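Local atomic coordinates of arginine decarboxylase, A207R protein (Paramecium bursaria Chlorella virus 1, PDB entry 2NVA), a protein that probably decarboxylates arginine to agmatine with a pyridoxal 5'-phosphate cofactor, as a viral member of the eukaryotic ornithine decarboxylase-like family. Residues 1-4 / 5-9; 80-83 / 84-88; 191-194 / 195-198. All blocks are in the same frame, centred on the assembly; numbering follows the deposited sequence.

Interaction 1: 1-4 / 5-9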
loop_
_atom_site.group_PDB
_atom_site.type_symbol
_atom_site.label_atom_id
_atom_site.label_comp_id
_atom_site.label_asym_id
_atom_site.label_seq_id
_atom_site.Cartn_x
_atom_site.Cartn_y
_atom_site.Cartn_z
ATOM N N MET A 1 -0.331 9.224 -28.207
ATOM C CA MET A 1 -0.189 9.470 -26.737
ATOM C C MET A 1 1.088 10.240 -26.396
ATOM O O MET A 1 1.087 11.127 -25.528
ATOM C CB MET A 1 -0.259 8.167 -25.940
ATOM C CG MET A 1 -0.326 8.369 -24.435
ATOM S SD MET A 1 -1.895 9.000 -23.775
ATOM C CE MET A 1 -1.615 10.749 -23.791
ATOM N N ASN A 2 2.181 9.902 -27.076
ATOM C CA ASN A 2 3.439 10.621 -26.910
ATOM C C ASN A 2 3.251 12.117 -27.211
ATOM O O ASN A 2 3.718 12.973 -26.458
ATOM C CB ASN A 2 4.529 9.978 -27.779
ATOM C CG ASN A 2 5.927 10.348 -27.334
ATOM O OD1 ASN A 2 6.344 11.495 -27.465
ATOM N ND2 ASN A 2 6.670 9.368 -26.828
ATOM N N SER A 3 2.511 12.412 -28.284
ATOM C CA SER A 3 2.190 13.783 -28.668
ATOM C C SER A 3 1.301 14.524 -27.647
ATOM O O SER A 3 1.592 15.665 -27.273
ATOM C CB SER A 3 1.546 13.791 -30.054
ATOM O OG SER A 3 1.136 15.113 -30.396
ATOM N N VAL A 4 0.234 13.868 -27.207
ATOM C CA VAL A 4 -0.696 14.418 -26.215
ATOM C C VAL A 4 0.001 14.775 -24.895
ATOM O O VAL A 4 -0.179 15.875 -24.361
ATOM C CB VAL A 4 -1.857 13.422 -25.928
ATOM C CG1 VAL A 4 -2.730 13.906 -24.774
ATOM C CG2 VAL A 4 -2.713 13.203 -27.182
ATOM N N VAL A 5 0.792 13.838 -24.364
ATOM C CA VAL A 5 1.494 14.083 -23.093
ATOM C C VAL A 5 2.501 15.229 -23.252
ATOM O O VAL A 5 2.600 16.108 -22.391
ATOM C CB VAL A 5 2.197 12.805 -22.544
ATOM C CG1 VAL A 5 2.953 13.115 -21.248
ATOM C CG2 VAL A 5 1.188 11.721 -22.292
ATOM N N ASN A 6 3.229 15.222 -24.365
ATOM C CA ASN A 6 4.151 16.305 -24.661
ATOM C C ASN A 6 3.419 17.640 -24.746
ATOM O O ASN A 6 3.929 18.647 -24.257
ATOM C CB ASN A 6 4.970 16.041 -25.935
ATOM C CG ASN A 6 6.287 15.312 -25.652
ATOM O OD1 ASN A 6 6.563 14.259 -26.246
ATOM N ND2 ASN A 6 7.090 15.849 -24.733
ATOM N N ASN A 7 2.225 17.654 -25.338
ATOM C CA ASN A 7 1.451 18.894 -25.413
ATOM C C ASN A 7 0.998 19.383 -24.042
ATOM O O ASN A 7 1.000 20.581 -23.779
ATOM C CB ASN A 7 0.255 18.757 -26.356
ATOM C CG ASN A 7 0.666 18.689 -27.827
ATOM O OD1 ASN A 7 -0.159 18.364 -28.666
ATOM N ND2 ASN A 7 1.932 18.982 -28.142
ATOM N N ILE A 8 0.618 18.453 -23.166
ATOM C CA ILE A 8 0.261 18.795 -21.786
ATOM C C ILE A 8 1.430 19.448 -21.053
ATOM O O ILE A 8 1.247 20.439 -20.335
ATOM C CB ILE A 8 -0.183 17.539 -20.989
ATOM C CG1 ILE A 8 -1.411 16.881 -21.622
ATOM C CG2 ILE A 8 -0.408 17.861 -19.503
ATOM C CD1 ILE A 8 -2.647 17.732 -21.592
ATOM N N LEU A 9 2.621 18.879 -21.221
ATOM C CA LEU A 9 3.816 19.404 -20.568
ATOM C C LEU A 9 4.150 20.804 -21.070
ATOM O O LEU A 9 4.579 21.648 -20.288
ATOM C CB LEU A 9 5.016 18.477 -20.790
ATOM C CG LEU A 9 4.941 17.146 -20.044
ATOM C CD1 LEU A 9 5.967 16.159 -20.602
ATOM C CD2 LEU A 9 5.108 17.351 -18.520
#
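The amides of Asn2 and Asn6, one helical turn apart, lie alongside each other and point the same way, their planes 46° apart. Asn2 ND2 donates to the backbone O of Leu304, a bond that ties the start of the helix to strand 303-304. In the Asn7 amide, one turn after Ser3, CG lies 3.2 Å from Ser3 O.

The apolar contact is made by Met1 and Val5. With its first torsion extended (chi1 -171°), the methionine chain then bends at both later torsions and carries its terminal methyl forward, to Val5. Met1 CE reaches Val5 CG2 at 3.3 Å, shorter than usual for two methyl groups, so the exact placing of CE is doubtful. The same Val5 CG2 also rests 3.3 Å from Met1 O, so this branch is packed against both the backbone and the side chain of the first residue. A turn further on, Ile8 CG1 sits 3.2 Å from Val4 O, next to the carbonyl to which its own backbone N is bonded.

Four successive main-chain bonds join residues four apart. Val5 N to Met1 O is 3.0 Å and nearly straight at 172°. Asn6 N to Asn2 O follows at 3.1 Å, Asn7 N to Ser3 O at 2.8 Å and Ile8 N to Val4 O at 3.0 Å. Val5 is buried against Phe19 and Val21 of strand 18-22, whereas Ser3 and Asn7 lie on an exposed flank. The arrangement is that of the first turns of an amphipathic alpha-helix, here the N-terminal helix 2-11 laid on the mixed beta-sheet that accompanies the barrel in this decarboxylase family.

Interaction 2: 80-83 / 84-88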
loop_
_atom_site.group_PDB
_atom_site.type_symbol
_atom_site.label_atom_id
_atom_site.label_comp_id
_atom_site.label_asym_id
_atom_site.label_seq_id
_atom_site.Cartn_x
_atom_site.Cartn_y
_atom_site.Cartn_z
ATOM N N ILE A 80 -22.768 9.777 -8.489
ATOM C CA ILE A 80 -22.648 9.917 -9.949
ATOM C C ILE A 80 -24.038 10.049 -10.608
ATOM O O ILE A 80 -24.170 10.588 -11.723
ATOM C CB ILE A 80 -21.850 8.693 -10.542
ATOM C CG1 ILE A 80 -20.361 8.740 -10.146
ATOM C CG2 ILE A 80 -21.997 8.571 -12.058
ATOM C CD1 ILE A 80 -19.618 10.042 -10.529
ATOM N N GLY A 81 -25.073 9.557 -9.912
ATOM C CA GLY A 81 -26.451 9.595 -10.409
ATOM C C GLY A 81 -27.001 8.249 -10.875
ATOM O O GLY A 81 -28.058 8.189 -11.498
ATOM N N VAL A 82 -26.296 7.164 -10.550
ATOM C CA VAL A 82 -26.716 5.827 -10.943
ATOM C C VAL A 82 -27.769 5.365 -9.950
ATOM O O VAL A 82 -27.630 5.604 -8.748
ATOM C CB VAL A 82 -25.521 4.839 -10.898
ATOM C CG1 VAL A 82 -25.932 3.432 -11.360
ATOM C CG2 VAL A 82 -24.353 5.360 -11.730
ATOM N N SER A 83 -28.813 4.703 -10.445
ATOM C CA SER A 83 -29.784 4.053 -9.565
ATOM C C SER A 83 -29.136 2.931 -8.754
ATOM O O SER A 83 -28.399 2.127 -9.312
ATOM C CB SER A 83 -30.940 3.464 -10.377
ATOM O OG SER A 83 -31.836 2.781 -9.513
ATOM N N PRO A 84 -29.400 2.878 -7.436
ATOM C CA PRO A 84 -28.922 1.740 -6.635
ATOM C C PRO A 84 -29.412 0.379 -7.163
ATOM O O PRO A 84 -28.805 -0.651 -6.842
ATOM C CB PRO A 84 -29.506 2.021 -5.247
ATOM C CG PRO A 84 -29.661 3.510 -5.202
ATOM C CD PRO A 84 -30.099 3.879 -6.605
ATOM N N SER A 85 -30.468 0.377 -7.981
ATOM C CA SER A 85 -30.950 -0.873 -8.625
ATOM C C SER A 85 -29.904 -1.486 -9.576
ATOM O O SER A 85 -29.984 -2.679 -9.906
ATOM C CB SER A 85 -32.269 -0.640 -9.373
ATOM O OG SER A 85 -32.108 0.276 -10.444
ATOM N N ARG A 86 -28.957 -0.650 -10.028
ATOM C CA ARG A 86 -27.889 -1.070 -10.958
ATOM C C ARG A 86 -26.621 -1.616 -10.268
ATOM O O ARG A 86 -25.651 -1.946 -10.941
ATOM C CB ARG A 86 -27.525 0.075 -11.915
ATOM C CG ARG A 86 -28.593 0.354 -12.949
ATOM C CD ARG A 86 -28.387 1.725 -13.581
ATOM N NE ARG A 86 -27.212 1.757 -14.463
ATOM C CZ ARG A 86 -26.845 2.823 -15.175
ATOM N NH1 ARG A 86 -25.773 2.773 -15.954
ATOM N NH2 ARG A 86 -27.543 3.946 -15.095
ATOM N N ILE A 87 -26.644 -1.704 -8.935
ATOM C CA ILE A 87 -25.480 -2.117 -8.131
ATOM C C ILE A 87 -25.659 -3.544 -7.607
ATOM O O ILE A 87 -26.741 -3.887 -7.111
ATOM C CB ILE A 87 -25.264 -1.138 -6.932
ATOM C CG1 ILE A 87 -25.059 0.291 -7.459
ATOM C CG2 ILE A 87 -24.071 -1.577 -6.035
ATOM C CD1 ILE A 87 -25.095 1.362 -6.378
ATOM N N ILE A 88 -24.615 -4.369 -7.745
ATOM C CA ILE A 88 -24.517 -5.640 -7.019
ATOM C C ILE A 88 -23.495 -5.385 -5.915
ATOM O O ILE A 88 -22.380 -4.921 -6.195
ATOM C CB ILE A 88 -24.026 -6.824 -7.897
ATOM C CG1 ILE A 88 -25.092 -7.362 -8.878
ATOM C CG2 ILE A 88 -23.620 -8.025 -7.027
ATOM C CD1 ILE A 88 -26.218 -6.440 -9.155
HETATM O O HOH W 1 -29.585 4.895 -13.197
#
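Ser83 is joined to the residues that follow it by both main-chain and side-chain hydrogen bonds. Arg86 N donates to Ser83 O at 2.9 Å with an N-H...O angle of 161°. The donor stands 49° above the carbonyl plane and does not lie along a lone pair, consistent with the i to i+3 bonding of a 3-10 turn. In the next, overlapping turn, Ile87 N bonds to Pro84 O. The hydroxyls of Ser83 and Ser85 share a short hydrogen bond, Ser83 OG to Ser85 OG 2.7 Å. Ser83 turns its OG away from its own backbone N (chi1 177°), while Ser85 holds its OG between N and the carbonyl carbon, and the two oxygens thereby converge.

This linker carries the chain from helix 71-80 into strand 87-89 of the pyridoxal phosphate-binding TIM barrel, an alpha-to-beta connection of the (beta/alpha) barrel. Helix 71-80 closes with a Schellman motif at Gly81, whose positive phi releases the chain toward Val82.

A water provides the next layer of polar contact: it accepts from Ser83 N and from Arg86 NH2, each at 2.9 Å, and lies in the plane of the guanidinium at its edge. The rest of that group is held from outside the turn, with NE bonded to Asn65 OD1 and NH1 to the carbonyls of Val64 and Cys60, so that bonds on all three nitrogens fix its rotation.

Apolar packing centres on Val82, whose side chain crosses that of Arg86 at about a right angle. Val82 CG1 lies 3.7 Å from Arg86 CD and sits over one guanidinium face, 3.6 Å above the plane and displaced toward its rim. Beyond it, Val82 presses on Val77, Cys60 and Phe66.

Interaction 3: 191-194 / 195-198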
loop_
_atom_site.group_PDB
_atom_site.type_symbol
_atom_site.label_atom_id
_atom_site.label_comp_id
_atom_site.label_asym_id
_atom_site.label_seq_id
_atom_site.Cartn_x
_atom_site.Cartn_y
_atom_site.Cartn_z
ATOM N N ILE A 191 -18.142 -22.217 -15.163
ATOM C CA ILE A 191 -19.531 -22.077 -15.627
ATOM C C ILE A 191 -20.266 -23.425 -15.524
ATOM O O ILE A 191 -21.454 -23.471 -15.169
ATOM C CB ILE A 191 -19.589 -21.457 -17.060
ATOM C CG1 ILE A 191 -19.108 -19.994 -17.010
ATOM C CG2 ILE A 191 -21.006 -21.554 -17.671
ATOM C CD1 ILE A 191 -18.574 -19.444 -18.344
ATOM N N LYS A 192 -19.550 -24.513 -15.810
ATOM C CA LYS A 192 -20.098 -25.857 -15.630
ATOM C C LYS A 192 -20.439 -26.113 -14.155
ATOM O O LYS A 192 -21.526 -26.604 -13.843
ATOM C CB LYS A 192 -19.120 -26.920 -16.152
ATOM C CG LYS A 192 -19.651 -28.353 -16.035
ATOM C CD LYS A 192 -18.626 -29.379 -16.526
ATOM C CE LYS A 192 -19.267 -30.789 -16.502
ATOM N NZ LYS A 192 -18.332 -31.791 -17.121
ATOM N N SER A 193 -19.509 -25.786 -13.255
ATOM C CA SER A 193 -19.743 -25.960 -11.819
ATOM C C SER A 193 -20.902 -25.093 -11.341
ATOM O O SER A 193 -21.636 -25.472 -10.424
ATOM C CB SER A 193 -18.481 -25.612 -11.018
ATOM O OG SER A 193 -17.433 -26.521 -11.314
ATOM N N SER A 194 -21.043 -23.917 -11.947
ATOM C CA SER A 194 -22.111 -22.992 -11.597
ATOM C C SER A 194 -23.480 -23.554 -11.983
ATOM O O SER A 194 -24.455 -23.371 -11.251
ATOM C CB SER A 194 -21.885 -21.642 -12.277
ATOM O OG SER A 194 -20.724 -21.005 -11.765
ATOM N N LYS A 195 -23.550 -24.226 -13.135
ATOM C CA LYS A 195 -24.794 -24.884 -13.552
ATOM C C LYS A 195 -25.174 -25.974 -12.553
ATOM O O LYS A 195 -26.354 -26.157 -12.241
ATOM C CB LYS A 195 -24.668 -25.456 -14.968
ATOM C CG LYS A 195 -25.920 -26.194 -15.496
ATOM C CD LYS A 195 -27.177 -25.318 -15.431
ATOM C CE LYS A 195 -28.415 -26.084 -15.936
ATOM N NZ LYS A 195 -28.388 -26.309 -17.421
ATOM N N GLU A 196 -24.174 -26.694 -12.056
ATOM C CA GLU A 196 -24.415 -27.731 -11.060
ATOM C C GLU A 196 -24.938 -27.123 -9.764
ATOM O O GLU A 196 -25.817 -27.693 -9.121
ATOM C CB GLU A 196 -23.149 -28.549 -10.803
ATOM C CG GLU A 196 -22.728 -29.383 -12.019
ATOM C CD GLU A 196 -21.330 -29.970 -11.914
ATOM O OE1 GLU A 196 -20.582 -29.632 -10.957
ATOM O OE2 GLU A 196 -20.964 -30.784 -12.812
ATOM N N ALA A 197 -24.390 -25.971 -9.375
ATOM C CA ALA A 197 -24.899 -25.259 -8.197
ATOM C C ALA A 197 -26.309 -24.687 -8.428
ATOM O O ALA A 197 -27.157 -24.698 -7.530
ATOM C CB ALA A 197 -23.920 -24.152 -7.788
ATOM N N PHE A 198 -26.540 -24.183 -9.635
ATOM C CA PHE A 198 -27.842 -23.675 -10.061
ATOM C C PHE A 198 -28.896 -24.769 -9.875
ATOM O O PHE A 198 -29.992 -24.518 -9.335
ATOM C CB PHE A 198 -27.728 -23.313 -11.539
ATOM C CG PHE A 198 -28.650 -22.231 -11.999
ATOM C CD1 PHE A 198 -28.277 -20.891 -11.891
ATOM C CD2 PHE A 198 -29.859 -22.561 -12.618
ATOM C CE1 PHE A 198 -29.105 -19.886 -12.352
ATOM C CE2 PHE A 198 -30.707 -21.556 -13.092
ATOM C CZ PHE A 198 -30.306 -20.206 -12.955
#
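Helix 184-204, the crossover of a beta-alpha-beta unit between strands 170-174 and 210-212 of the TIM barrel, brings Lys192 and Ser194 against Glu196 and Phe198 over about one turn. Its spine is the regular series of i to i+4 main-chain bonds: Lys195 N to Ile191 O 3.0 Å, Glu196 N to Lys192 O 3.2 Å, Ala197 N to Ser193 O 3.0 Å and Phe198 N to Ser194 O 2.8 Å.

On the outer side, the fully extended Lys192 chain passes obliquely by the Glu196 side chain. Glu196 CG packs 3.5 Å from Lys192 O, and the carboxylate OE2 comes within 4.1 Å of Lys192 CE. The charged ends stay further apart, with Lys192 NZ 5.1 Å from Glu196 OE2.

Ser194, Ala197 and Phe198 form the buried inner side. Phe198 CB lies 3.3 Å from Ser194 O, and the ring leads away to an edge-to-face contact with Phe242. Ser194 keeps its OG close to its own backbone N (chi1 -66°), which lets the hydroxyl bond back to Ala190 O, while its side chain touches Leu211 and Ile173 of the barrel strands.

Lys195 takes a course of its own, kinking at chi2 and chi4 to carry NZ to the carbonyl of Phe241, near the end of helix 229-241.

The buried serine hydroxyl is thus satisfied by its own helix. The Lys192-Glu196 pair, being no salt bridge, probably contributes at most a weak electrostatic attraction at the surface.

How the interactions relate
All three contacts are local. Interaction 1 is a surface contact on the beta-sheet domain; interactions 2 and 3 are partly buried and belong to the barrel that carries the cofactor, their centres about 28 Å apart. The helical contacts 1 and 3 lie on opposite sides of the chain's centre, about 49 Å between centres, and both rest chiefly on main-chain bonds. Interaction 2, leaving one helix to enter a barrel strand, adds to its main-chain turn bond a pair of hydroxyls, a water and a tethered guanidinium. Methyl packing marks interaction 1, whereas interaction 3 divides into a charged outer flank and a buried inner one whose serine hydroxyl is satisfied by the helix backbone.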